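Side-chain contacts in pectinesterase A (Erwinia chrysanthemi, PDB 2NTP), which hydrolyses the methyl esters of pectin, releasing methanol at the first step of plant-tissue maceration and soft rot: residues Asp110-Gln115 / Val150-Thr155; Ala196-Lys199 / Val203-Tyr206; Cys168-Ser171 / Asp175-Phe178; Leu190-Arg195 / Lys237-Gly242. One frame throughout, in Å; residues are numbered along the deposited sequence.

Overall arrangement
All four contacts lie in a right-handed parallel beta-helix, and each contributes at least one residue to the cleft that binds the hexasaccharide. Contacts 1 and 3, with centres about 12 Å apart, bring the proton donor Asp154 and the nucleophile Asp175 to the same galacturonate; Thr155 OG1 also bonds Ser171 O, at 2.8 Å. Contact 4 is joined to contact 3 through neighbouring strands, Ile170 O and Val191 N being 2.7 Å apart. Contact 2 is nested within the loop that contact 4 closes, their centres about 8 Å apart, and supplies Tyr206. Gln115 and Asp197 connect contact 1 with contact 2, while Arg195 of contact 4 grips the sugar also held by Tyr206.

Contact 1: residues Asp110-Gln115 / Val150-Thr155. With ADA (alpha-D-galactopyranuronic acid), chain C; ADA (alpha-D-galactopyranuronic acid), chain B.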
loop_
_atom_site.group_PDB
_atom_site.type_symbol
_atom_site.label_atom_id
_atom_site.label_comp_id
_atom_site.label_asym_id
_atom_site.label_seq_id
_atom_site.Cartn_x
_atom_site.Cartn_y
_atom_site.Cartn_z
ATOM N N ASP A 110 3.259 -4.294 -15.997
ATOM C CA ASP A 110 4.160 -5.430 -16.045
ATOM C C ASP A 110 5.586 -4.958 -15.798
ATOM O O ASP A 110 6.379 -4.808 -16.727
ATOM C CB ASP A 110 4.034 -6.147 -17.393
ATOM C CG ASP A 110 4.623 -7.549 -17.379
ATOM O OD1 ASP A 110 5.511 -7.846 -16.549
ATOM O OD2 ASP A 110 4.194 -8.361 -18.231
ATOM N N PHE A 111 5.902 -4.714 -14.530
ATOM C CA PHE A 111 7.243 -4.282 -14.156
ATOM C C PHE A 111 8.359 -5.179 -14.719
ATOM O O PHE A 111 9.301 -4.666 -15.318
ATOM C CB PHE A 111 7.362 -4.133 -12.637
ATOM C CG PHE A 111 8.733 -3.750 -12.172
ATOM C CD1 PHE A 111 9.121 -2.416 -12.136
ATOM C CD2 PHE A 111 9.640 -4.726 -11.765
ATOM C CE1 PHE A 111 10.397 -2.060 -11.701
ATOM C CE2 PHE A 111 10.912 -4.378 -11.329
ATOM C CZ PHE A 111 11.296 -3.040 -11.306
ATOM N N PRO A 112 8.272 -6.515 -14.523
ATOM C CA PRO A 112 9.368 -7.344 -15.049
ATOM C C PRO A 112 9.541 -7.258 -16.569
ATOM O O PRO A 112 10.674 -7.227 -17.048
ATOM C CB PRO A 112 8.968 -8.762 -14.632
ATOM C CG PRO A 112 8.081 -8.559 -13.422
ATOM C CD PRO A 112 7.282 -7.339 -13.799
ATOM N N ALA A 113 8.439 -7.219 -17.313
ATOM C CA ALA A 113 8.528 -7.100 -18.773
ATOM C C ALA A 113 9.137 -5.758 -19.159
ATOM O O ALA A 113 9.935 -5.681 -20.094
ATOM C CB ALA A 113 7.166 -7.290 -19.426
ATOM N N ASN A 114 8.769 -4.708 -18.425
ATOM C CA ASN A 114 9.359 -3.387 -18.627
ATOM C C ASN A 114 10.876 -3.397 -18.441
ATOM O O ASN A 114 11.606 -2.867 -19.273
ATOM C CB ASN A 114 8.749 -2.353 -17.685
ATOM C CG ASN A 114 9.222 -0.944 -17.996
ATOM O OD1 ASN A 114 8.765 -0.327 -18.955
ATOM N ND2 ASN A 114 10.145 -0.430 -17.188
ATOM N N GLN A 115 11.337 -3.997 -17.344
ATOM C CA GLN A 115 12.768 -4.056 -17.039
ATOM C C GLN A 115 13.552 -4.888 -18.043
ATOM O O GLN A 115 14.730 -4.619 -18.280
ATOM C CB GLN A 115 13.000 -4.588 -15.620
ATOM C CG GLN A 115 12.362 -3.724 -14.549
ATOM C CD GLN A 115 12.916 -2.316 -14.527
ATOM O OE1 GLN A 115 12.367 -1.410 -15.155
ATOM N NE2 GLN A 115 14.021 -2.125 -13.815
ATOM N N VAL A 150 -2.196 -6.076 -5.243
ATOM C CA VAL A 150 -1.156 -6.607 -6.126
ATOM C C VAL A 150 -0.404 -5.515 -6.873
ATOM O O VAL A 150 -1.009 -4.660 -7.519
ATOM C CB VAL A 150 -1.751 -7.603 -7.152
ATOM C CG1 VAL A 150 -0.691 -8.054 -8.137
ATOM C CG2 VAL A 150 -2.381 -8.812 -6.429
ATOM N N GLY A 151 0.920 -5.560 -6.784
ATOM C CA GLY A 151 1.765 -4.682 -7.589
ATOM C C GLY A 151 3.219 -5.065 -7.430
ATOM O O GLY A 151 3.539 -6.145 -6.906
ATOM N N TYR A 152 4.095 -4.188 -7.903
ATOM C CA TYR A 152 5.527 -4.346 -7.711
ATOM C C TYR A 152 6.027 -3.126 -6.934
ATOM O O TYR A 152 6.050 -3.140 -5.703
ATOM C CB TYR A 152 6.248 -4.530 -9.058
ATOM C CG TYR A 152 5.916 -5.830 -9.775
ATOM C CD1 TYR A 152 6.656 -6.991 -9.536
ATOM C CD2 TYR A 152 4.866 -5.899 -10.693
ATOM C CE1 TYR A 152 6.354 -8.191 -10.190
ATOM C CE2 TYR A 152 4.560 -7.097 -11.355
ATOM C CZ TYR A 152 5.311 -8.231 -11.105
ATOM O OH TYR A 152 5.016 -9.416 -11.762
ATOM N N GLN A 153 6.397 -2.065 -7.641
ATOM C CA GLN A 153 6.839 -0.841 -6.976
ATOM C C GLN A 153 5.646 -0.003 -6.527
ATOM O O GLN A 153 4.762 0.309 -7.336
ATOM C CB GLN A 153 7.747 -0.034 -7.903
ATOM C CG GLN A 153 8.394 1.192 -7.235
ATOM C CD GLN A 153 9.515 1.788 -8.072
ATOM O OE1 GLN A 153 9.832 1.293 -9.148
ATOM N NE2 GLN A 153 10.127 2.853 -7.567
ATOM N N ASP A 154 5.626 0.359 -5.242
ATOM C CA ASP A 154 4.625 1.301 -4.704
ATOM C C ASP A 154 3.177 0.761 -4.708
ATOM O O ASP A 154 2.215 1.500 -4.936
ATOM C CB ASP A 154 4.699 2.658 -5.449
ATOM C CG ASP A 154 5.878 3.520 -5.004
ATOM O OD1 ASP A 154 6.816 2.991 -4.372
ATOM O OD2 ASP A 154 5.869 4.738 -5.288
ATOM N N THR A 155 3.017 -0.528 -4.426
ATOM C CA THR A 155 1.685 -1.155 -4.449
ATOM C C THR A 155 0.613 -0.407 -3.638
ATOM O O THR A 155 -0.473 -0.139 -4.151
ATOM C CB THR A 155 1.770 -2.615 -3.968
ATOM O OG1 THR A 155 2.739 -3.306 -4.769
ATOM C CG2 THR A 155 0.399 -3.315 -4.079
HETATM C C1 ADA C . 12.211 5.933 -6.715
HETATM C C2 ADA C . 12.383 7.406 -6.358
HETATM C C3 ADA C . 12.177 7.605 -4.854
HETATM C C4 ADA C . 10.835 7.007 -4.423
HETATM C C5 ADA C . 10.797 5.528 -4.812
HETATM C C6 ADA C . 9.512 4.835 -4.437
HETATM O O2 ADA C . 13.691 7.835 -6.755
HETATM O O3 ADA C . 12.243 9.001 -4.534
HETATM O O4 ADA C . 9.774 7.682 -5.108
HETATM O O5 ADA C . 10.958 5.436 -6.236
HETATM O O6B ADA C . 9.001 4.994 -3.300
HETATM O O6A ADA C . 9.004 4.098 -5.306
HETATM C C1 ADA B . 15.023 2.034 -5.913
HETATM C C2 ADA B . 13.890 2.189 -6.928
HETATM C C3 ADA B . 14.102 3.431 -7.791
HETATM C C4 ADA B . 14.425 4.662 -6.937
HETATM C C5 ADA B . 15.535 4.372 -5.928
HETATM C C6 ADA B . 15.742 5.563 -5.033
HETATM O O2 ADA B . 13.856 1.037 -7.772
HETATM O O3 ADA B . 12.939 3.676 -8.594
HETATM O O4 ADA B . 13.269 5.093 -6.210
HETATM O O5 ADA B . 15.165 3.232 -5.143
HETATM O O6B ADA B . 15.843 5.374 -3.803
HETATM O O6A ADA B . 15.804 6.703 -5.547
#
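Tyr152 presents one face of its ring to Pro112, whose CD lies 3.8 Å from the Tyr152 ring centroid in a CH-pi contact displaced toward the rim. Beside it, Phe111 CB rests 3.6 Å from Tyr152 CD2. The two aromatic planes are inclined by only 28° but slid apart, so the rings barely overlap and CB does most of the touching. Gln153 comes next, its chain extended with CG anti to the backbone N (chi1 -173°). Its OE1 passes 4.3 Å from Phe111 CE1 and is bonded to Thr128 OG1, an anchor that fixes the rotation of the amide. NE2 is thereby turned to the bound hexasaccharide, donating almost straight to O6A of the chain C galacturonate at 2.8 Å and with more of a bend to O3 of the chain B unit at 3.1 Å, as suits the transition-state stabiliser. Asp154, the proton donor, places OD1 2.6 Å from the same O6A. The 150-155 segment leaves strand 147-150, which lies between 103-107 and 169-172 in its sheet, and leads into strand 156-158, while helix 111-116, capped by Asp110, lies against it through its first turn.

Contact 2: residues Ala196-Lys199 / Val203-Tyr206; sequences ADVK and VSGY. With ADA (alpha-D-galactopyranuronic acid), chain D.
Val198 and Ser204 bring the two backbones to within 6.2 Å, CA to CA, where the loop after strand 189-192 turns back toward strand 205-210 without a hydrogen bond between the segments. The contact lies where this loop returns to the right-handed parallel beta-helix, at the substrate cleft. Val198 supplies most of it. With CG1 anti to the backbone N (chi1 170°), both methyls can approach the same backbone oxygen: CG1 is 3.6 Å from Val203 O, and CG2 follows at 3.9 Å. Ser204 adds a lighter touch, its OG 4.1 Å from Val198 CG1. The CB of Val203 points away from the loop, and its side chain packs instead on Tyr277 of strand 276-278, so Val203 meets Val198 through its carbonyl alone.

The polar groups nearby tie this light contact of methyls against a carbonyl and a hydroxyl into the binding site. Asp197 divides its carboxylate, OD1 forming a salt bridge with Arg195 NE and OD2 accepting a hydrogen bond from Gln115 NE2. Ser204 O accepts from Arg195 NH1, so the guanidinium is held from both 196-199 and 203-206, consistent with its NH2 being oriented toward the chain D galacturonate, to which it is hydrogen-bonded. Tyr206 adds a second hold on that sugar from strand 205-210, where its side chain also touches Tyr277 and Arg243. The sugar hydroxyl comes in at the edge of the aromatic ring, in its plane, and Tyr206 OH is hydrogen-bonded to O3 of the chain D galacturonate at 2.8 Å.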
loop_
_atom_site.group_PDB
_atom_site.type_symbol
_atom_site.label_atom_id
_atom_site.label_comp_id
_atom_site.label_asym_id
_atom_site.label_seq_id
_atom_site.Cartn_x
_atom_site.Cartn_y
_atom_site.Cartn_z
ATOM N N ALA A 196 13.884 -10.308 -11.288
ATOM C CA ALA A 196 14.751 -10.886 -12.314
ATOM C C ALA A 196 15.843 -9.906 -12.749
ATOM O O ALA A 196 16.885 -10.316 -13.283
ATOM C CB ALA A 196 13.930 -11.330 -13.514
ATOM N N ASP A 197 15.601 -8.620 -12.508
ATOM C CA ASP A 197 16.475 -7.549 -12.991
ATOM C C ASP A 197 17.545 -7.109 -11.987
ATOM O O ASP A 197 18.342 -6.214 -12.282
ATOM C CB ASP A 197 15.639 -6.339 -13.441
ATOM C CG ASP A 197 14.839 -5.715 -12.302
ATOM O OD1 ASP A 197 14.130 -6.452 -11.590
ATOM O OD2 ASP A 197 14.905 -4.478 -12.132
ATOM N N VAL A 198 17.563 -7.740 -10.815
ATOM C CA VAL A 198 18.503 -7.381 -9.749
ATOM C C VAL A 198 19.624 -8.414 -9.628
ATOM O O VAL A 198 19.363 -9.607 -9.467
ATOM C CB VAL A 198 17.777 -7.190 -8.385
ATOM C CG1 VAL A 198 18.770 -7.052 -7.236
ATOM C CG2 VAL A 198 16.875 -5.969 -8.437
ATOM N N LYS A 199 20.866 -7.934 -9.712
ATOM C CA LYS A 199 22.057 -8.781 -9.616
ATOM C C LYS A 199 22.175 -9.447 -8.253
ATOM O O LYS A 199 21.772 -8.877 -7.236
ATOM C CB LYS A 199 23.325 -7.957 -9.866
ATOM C CG LYS A 199 23.500 -7.466 -11.288
ATOM C CD LYS A 199 24.807 -6.699 -11.418
ATOM C CE LYS A 199 24.939 -6.030 -12.775
ATOM N NZ LYS A 199 25.148 -7.011 -13.871
ATOM N N VAL A 203 20.077 -5.318 -3.494
ATOM C CA VAL A 203 18.777 -5.317 -2.815
ATOM C C VAL A 203 17.620 -5.443 -3.813
ATOM O O VAL A 203 17.573 -4.719 -4.809
ATOM C CB VAL A 203 18.609 -4.055 -1.927
ATOM C CG1 VAL A 203 17.212 -3.992 -1.304
ATOM C CG2 VAL A 203 19.667 -4.038 -0.834
ATOM N N SER A 204 16.695 -6.362 -3.527
ATOM C CA SER A 204 15.499 -6.557 -4.352
ATOM C C SER A 204 14.358 -5.598 -4.007
ATOM O O SER A 204 13.583 -5.221 -4.882
ATOM C CB SER A 204 15.008 -8.008 -4.270
ATOM O OG SER A 204 15.763 -8.856 -5.122
ATOM N N GLY A 205 14.238 -5.215 -2.737
ATOM C CA GLY A 205 13.194 -4.258 -2.367
ATOM C C GLY A 205 13.102 -3.915 -0.900
ATOM O O GLY A 205 13.986 -4.262 -0.113
ATOM N N TYR A 206 12.025 -3.214 -0.552
ATOM C CA TYR A 206 11.776 -2.727 0.809
ATOM C C TYR A 206 10.277 -2.818 1.047
ATOM O O TYR A 206 9.478 -2.340 0.235
ATOM C CB TYR A 206 12.246 -1.268 0.977
ATOM C CG TYR A 206 13.575 -0.990 0.307
ATOM C CD1 TYR A 206 13.627 -0.601 -1.032
ATOM C CD2 TYR A 206 14.780 -1.156 0.994
ATOM C CE1 TYR A 206 14.840 -0.373 -1.670
ATOM C CE2 TYR A 206 16.011 -0.924 0.359
ATOM C CZ TYR A 206 16.019 -0.527 -0.975
ATOM O OH TYR A 206 17.203 -0.299 -1.639
HETATM C C1 ADA D . 19.788 1.833 -7.084
HETATM C C2 ADA D . 19.122 2.074 -5.723
HETATM C C3 ADA D . 18.280 0.864 -5.312
HETATM C C4 ADA D . 17.272 0.518 -6.408
HETATM C C5 ADA D . 17.970 0.343 -7.766
HETATM C C6 ADA D . 16.954 0.143 -8.860
HETATM O O1 ADA D . 20.801 0.818 -6.985
HETATM O O2 ADA D . 20.107 2.359 -4.720
HETATM O O3 ADA D . 17.596 1.118 -4.078
HETATM O O4 ADA D . 16.251 1.528 -6.477
HETATM O O5 ADA D . 18.808 1.474 -8.077
HETATM O O6B ADA D . 16.539 1.141 -9.494
HETATM O O6A ADA D . 16.553 -1.021 -9.097
#

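Contact 3: residues Cys168-Ser171 / Asp175-Phe178; sequences CRIS and DFIF. With ADA (alpha-D-galactopyranuronic acid), chain C.
Ile170 and Phe176 form the close-packed part of this contact, in the interior of the right-handed parallel beta-helix where the chain leaves strand 169-172 and turns a corner at 175-177. The Ile170 methyl CG2, anti to its backbone N, reaches Phe176 CD1 at 3.8 Å. The Phe176 ring also reaches the strand backbone: CE1 lies 3.7 Å from Ile170 O, and the carbonyl carbon of Ser171 sits over one face, 3.9 Å from Phe176 CD1. A chi1 of 70° sets Phe176 CG between its backbone N and carbonyl carbon, and from there the ring is directed inward, where Leu207 and Thr155 also meet it. Farther along, the packing is looser. Ile177 approaches only with the end of its side chain, its CD1 4.3 Å from Ile170 CD1, and both isoleucines rest on Leu190 of the adjacent strand 189-192. Cys168, at the start of its segment, is tied to Cys188 by a disulfide.

The other end of the corner faces the substrate cleft rather than the core. There Asp175, the nucleophile, immediately precedes the inward-facing Phe176, so one short turn carries both a core ring and a catalytic carboxylate. Asp175 OD1 is in a salt bridge with Arg243 NE. Asp175 OD2 stands 2.6 Å from O6B of the chain C galacturonate and 3.1 Å from C6, the carboxyl carbon of the sugar.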
loop_
_atom_site.group_PDB
_atom_site.type_symbol
_atom_site.label_atom_id
_atom_site.label_comp_id
_atom_site.label_asym_id
_atom_site.label_seq_id
_atom_site.Cartn_x
_atom_site.Cartn_y
_atom_site.Cartn_z
ATOM N N CYS A 168 -5.362 -9.763 5.143
ATOM C CA CYS A 168 -5.078 -9.237 3.828
ATOM C C CYS A 168 -3.840 -9.868 3.197
ATOM O O CYS A 168 -3.042 -10.514 3.878
ATOM C CB CYS A 168 -4.970 -7.709 3.898
ATOM S SG CYS A 168 -3.380 -7.013 4.414
ATOM N N ARG A 169 -3.718 -9.714 1.881
ATOM C CA ARG A 169 -2.484 -10.047 1.175
ATOM C C ARG A 169 -2.013 -8.796 0.461
ATOM O O ARG A 169 -2.804 -8.116 -0.191
ATOM C CB ARG A 169 -2.699 -11.189 0.171
ATOM C CG ARG A 169 -1.401 -11.750 -0.452
ATOM C CD ARG A 169 -1.729 -12.656 -1.642
ATOM N NE ARG A 169 -0.566 -13.340 -2.229
ATOM C CZ ARG A 169 0.138 -12.902 -3.275
ATOM N NH1 ARG A 169 -0.158 -11.744 -3.863
ATOM N NH2 ARG A 169 1.165 -13.621 -3.724
ATOM N N ILE A 170 -0.733 -8.468 0.618
ATOM C CA ILE A 170 -0.137 -7.341 -0.106
ATOM C C ILE A 170 1.196 -7.796 -0.683
ATOM O O ILE A 170 2.051 -8.286 0.048
ATOM C CB ILE A 170 0.070 -6.093 0.797
ATOM C CG1 ILE A 170 -1.248 -5.685 1.478
ATOM C CG2 ILE A 170 0.649 -4.933 -0.028
ATOM C CD1 ILE A 170 -1.123 -4.586 2.540
ATOM N N SER A 171 1.357 -7.645 -1.995
ATOM C CA SER A 171 2.580 -8.055 -2.673
ATOM C C SER A 171 3.263 -6.866 -3.326
ATOM O O SER A 171 2.609 -5.883 -3.692
ATOM C CB SER A 171 2.283 -9.122 -3.734
ATOM O OG SER A 171 1.645 -8.563 -4.863
ATOM N N ASP A 175 9.299 -0.400 -1.835
ATOM C CA ASP A 175 8.448 0.540 -1.103
ATOM C C ASP A 175 6.968 0.203 -1.276
ATOM O O ASP A 175 6.157 1.090 -1.559
ATOM C CB ASP A 175 8.723 1.993 -1.556
ATOM C CG ASP A 175 10.173 2.427 -1.341
ATOM O OD1 ASP A 175 10.947 1.679 -0.722
ATOM O OD2 ASP A 175 10.541 3.536 -1.796
ATOM N N PHE A 176 6.610 -1.075 -1.126
ATOM C CA PHE A 176 5.260 -1.488 -1.525
ATOM C C PHE A 176 4.145 -1.133 -0.537
ATOM O O PHE A 176 2.963 -1.268 -0.857
ATOM C CB PHE A 176 5.183 -2.913 -2.121
ATOM C CG PHE A 176 5.416 -4.050 -1.146
ATOM C CD1 PHE A 176 4.368 -4.559 -0.375
ATOM C CD2 PHE A 176 6.665 -4.674 -1.072
ATOM C CE1 PHE A 176 4.567 -5.648 0.492
ATOM C CE2 PHE A 176 6.876 -5.772 -0.217
ATOM C CZ PHE A 176 5.828 -6.253 0.570
ATOM N N ILE A 177 4.533 -0.667 0.647
ATOM C CA ILE A 177 3.624 0.048 1.542
ATOM C C ILE A 177 4.348 1.333 1.881
ATOM O O ILE A 177 5.402 1.296 2.505
ATOM C CB ILE A 177 3.321 -0.722 2.848
ATOM C CG1 ILE A 177 2.710 -2.096 2.545
ATOM C CG2 ILE A 177 2.384 0.107 3.741
ATOM C CD1 ILE A 177 2.678 -3.046 3.752
ATOM N N PHE A 178 3.800 2.465 1.458
ATOM C CA PHE A 178 4.502 3.741 1.652
ATOM C C PHE A 178 3.534 4.887 1.900
ATOM O O PHE A 178 2.354 4.808 1.542
ATOM C CB PHE A 178 5.428 4.048 0.458
ATOM C CG PHE A 178 4.703 4.461 -0.801
ATOM C CD1 PHE A 178 3.943 3.540 -1.519
ATOM C CD2 PHE A 178 4.795 5.771 -1.277
ATOM C CE1 PHE A 178 3.265 3.918 -2.676
ATOM C CE2 PHE A 178 4.135 6.157 -2.448
ATOM C CZ PHE A 178 3.373 5.229 -3.148
HETATM C C1 ADA C . 12.211 5.933 -6.715
HETATM C C2 ADA C . 12.383 7.406 -6.358
HETATM C C3 ADA C . 12.177 7.605 -4.854
HETATM C C4 ADA C . 10.835 7.007 -4.423
HETATM C C5 ADA C . 10.797 5.528 -4.812
HETATM C C6 ADA C . 9.512 4.835 -4.437
HETATM O O2 ADA C . 13.691 7.835 -6.755
HETATM O O3 ADA C . 12.243 9.001 -4.534
HETATM O O4 ADA C . 9.774 7.682 -5.108
HETATM O O5 ADA C . 10.958 5.436 -6.236
HETATM O O6B ADA C . 9.001 4.994 -3.300
HETATM O O6A ADA C . 9.004 4.098 -5.306
#

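Contact 4: residues Leu190-Arg195 / Lys237-Gly242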
loop_
_atom_site.group_PDB
_atom_site.type_symbol
_atom_site.label_atom_id
_atom_site.label_comp_id
_atom_site.label_asym_id
_atom_site.label_seq_id
_atom_site.Cartn_x
_atom_site.Cartn_y
_atom_site.Cartn_z
ATOM N N LEU A 190 2.460 -10.263 3.837
ATOM C CA LEU A 190 3.196 -9.266 3.068
ATOM C C LEU A 190 4.220 -10.008 2.227
ATOM O O LEU A 190 5.154 -10.615 2.763
ATOM C CB LEU A 190 3.858 -8.239 3.995
ATOM C CG LEU A 190 2.937 -7.525 5.004
ATOM C CD1 LEU A 190 3.713 -6.482 5.796
ATOM C CD2 LEU A 190 1.712 -6.880 4.340
ATOM N N VAL A 191 4.020 -9.968 0.911
ATOM C CA VAL A 191 4.705 -10.866 -0.017
ATOM C C VAL A 191 5.767 -10.132 -0.836
ATOM O O VAL A 191 5.441 -9.321 -1.704
ATOM C CB VAL A 191 3.687 -11.585 -0.953
ATOM C CG1 VAL A 191 4.388 -12.599 -1.851
ATOM C CG2 VAL A 191 2.575 -12.263 -0.132
ATOM N N SER A 192 7.035 -10.424 -0.542
ATOM C CA SER A 192 8.171 -9.843 -1.265
ATOM C C SER A 192 8.405 -10.604 -2.563
ATOM O O SER A 192 8.588 -11.830 -2.552
ATOM C CB SER A 192 9.437 -9.897 -0.411
ATOM O OG SER A 192 9.358 -9.024 0.694
ATOM N N ARG A 193 8.428 -9.871 -3.668
ATOM C CA ARG A 193 8.433 -10.487 -4.990
ATOM C C ARG A 193 9.823 -10.630 -5.600
ATOM O O ARG A 193 10.748 -9.856 -5.308
ATOM C CB ARG A 193 7.486 -9.734 -5.933
ATOM C CG ARG A 193 6.055 -9.643 -5.393
ATOM C CD ARG A 193 5.097 -9.047 -6.414
ATOM N NE ARG A 193 4.685 -10.022 -7.429
ATOM C CZ ARG A 193 3.738 -9.801 -8.338
ATOM N NH1 ARG A 193 3.102 -8.635 -8.370
ATOM N NH2 ARG A 193 3.425 -10.750 -9.214
ATOM N N TYR A 194 9.951 -11.634 -6.459
ATOM C CA TYR A 194 11.194 -11.913 -7.162
ATOM C C TYR A 194 11.548 -10.801 -8.155
ATOM O O TYR A 194 10.684 -10.305 -8.885
ATOM C CB TYR A 194 11.077 -13.255 -7.883
ATOM C CG TYR A 194 12.272 -13.580 -8.747
ATOM C CD1 TYR A 194 13.498 -13.928 -8.170
ATOM C CD2 TYR A 194 12.183 -13.530 -10.133
ATOM C CE1 TYR A 194 14.604 -14.221 -8.960
ATOM C CE2 TYR A 194 13.285 -13.823 -10.929
ATOM C CZ TYR A 194 14.489 -14.165 -10.334
ATOM O OH TYR A 194 15.589 -14.457 -11.117
ATOM N N ARG A 195 12.823 -10.415 -8.169
ATOM C CA ARG A 195 13.336 -9.406 -9.097
ATOM C C ARG A 195 14.330 -10.033 -10.066
ATOM O O ARG A 195 15.484 -10.263 -9.703
ATOM C CB ARG A 195 14.055 -8.281 -8.340
ATOM C CG ARG A 195 13.171 -7.377 -7.483
ATOM C CD ARG A 195 12.458 -6.298 -8.300
ATOM N NE ARG A 195 13.336 -5.420 -9.080
ATOM C CZ ARG A 195 13.893 -4.294 -8.629
ATOM N NH1 ARG A 195 13.723 -3.906 -7.372
ATOM N NH2 ARG A 195 14.657 -3.559 -9.436
ATOM N N LYS A 237 18.394 -12.338 2.567
ATOM C CA LYS A 237 18.927 -10.991 2.829
ATOM C C LYS A 237 18.843 -10.052 1.618
ATOM O O LYS A 237 19.785 -9.306 1.328
ATOM C CB LYS A 237 20.356 -11.074 3.384
ATOM C CG LYS A 237 20.430 -11.826 4.701
ATOM C CD LYS A 237 21.806 -11.730 5.341
ATOM C CE LYS A 237 21.874 -12.574 6.608
ATOM N NZ LYS A 237 20.941 -12.108 7.680
ATOM N N SER A 238 17.702 -10.097 0.931
ATOM C CA SER A 238 17.463 -9.298 -0.281
ATOM C C SER A 238 16.458 -8.167 -0.064
ATOM O O SER A 238 16.350 -7.269 -0.901
ATOM C CB SER A 238 16.983 -10.193 -1.433
ATOM O OG SER A 238 15.782 -10.862 -1.089
ATOM N N TYR A 239 15.733 -8.216 1.054
ATOM C CA TYR A 239 14.662 -7.251 1.343
ATOM C C TYR A 239 14.832 -6.494 2.655
ATOM O O TYR A 239 15.134 -7.085 3.693
ATOM C CB TYR A 239 13.301 -7.952 1.337
ATOM C CG TYR A 239 12.629 -7.929 -0.012
ATOM C CD1 TYR A 239 12.952 -8.871 -0.995
ATOM C CD2 TYR A 239 11.680 -6.954 -0.317
ATOM C CE1 TYR A 239 12.337 -8.844 -2.238
ATOM C CE2 TYR A 239 11.065 -6.919 -1.555
ATOM C CZ TYR A 239 11.398 -7.861 -2.514
ATOM O OH TYR A 239 10.784 -7.816 -3.739
ATOM N N GLY A 240 14.634 -5.182 2.601
ATOM C CA GLY A 240 14.608 -4.373 3.810
ATOM C C GLY A 240 13.206 -4.285 4.380
ATOM O O GLY A 240 12.217 -4.300 3.637
ATOM N N LEU A 241 13.122 -4.189 5.704
ATOM C CA LEU A 241 11.841 -3.977 6.380
ATOM C C LEU A 241 11.283 -2.590 6.092
ATOM O O LEU A 241 10.069 -2.395 6.056
ATOM C CB LEU A 241 11.989 -4.163 7.890
ATOM C CG LEU A 241 12.263 -5.580 8.401
ATOM C CD1 LEU A 241 12.583 -5.539 9.881
ATOM C CD2 LEU A 241 11.079 -6.501 8.118
ATOM N N GLY A 242 12.181 -1.636 5.875
ATOM C CA GLY A 242 11.776 -0.263 5.620
ATOM C C GLY A 242 12.971 0.620 5.333
ATOM O O GLY A 242 14.095 0.300 5.715
#
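Tyr239 OH donates to Arg193 O in a 2.6 Å hydrogen bond, the shortest polar link between the segments. The hydroxyl arrives in the carbonyl plane, on a lone pair, with a C=O...donor angle of 130°, while Arg193 O sits at the edge of the ring. This bond pins the far end of the tyrosine to the backbone just beyond strand 189-192. Ser192 packs on the ring itself: its CB is centred over one face, 3.4 Å from the Tyr239 ring centroid and only 5° off the normal, a well-aligned CH-pi contact. The serine hydroxyl, set beside its backbone N (chi1 -69°), lies over the same face, OG being 3.3 Å from Tyr239 CD2. Ser192 thus covers one face while the next residue accepts a hydrogen bond from the tyrosine hydroxyl.

The side chain of Arg193 leaves in another direction, where NE forms a salt bridge with Glu230 OE1. Arg195, a substrate-binding residue, brushes the tyrosine weakly, with CG 4.5 Å from Tyr239 OH. Leu207 of strand 205-210 packs on both Ser192 and Tyr239, and Ile276 of strand 276-278, the neighbour of 239-242 in its sheet, adds to the surroundings of the ring. Strands 189-192 and 239-242 belong to different parallel sheets, so the buried tyrosine spans the interior between them, an inward-facing aromatic within the right-handed parallel beta-helix of pectin methylesterases.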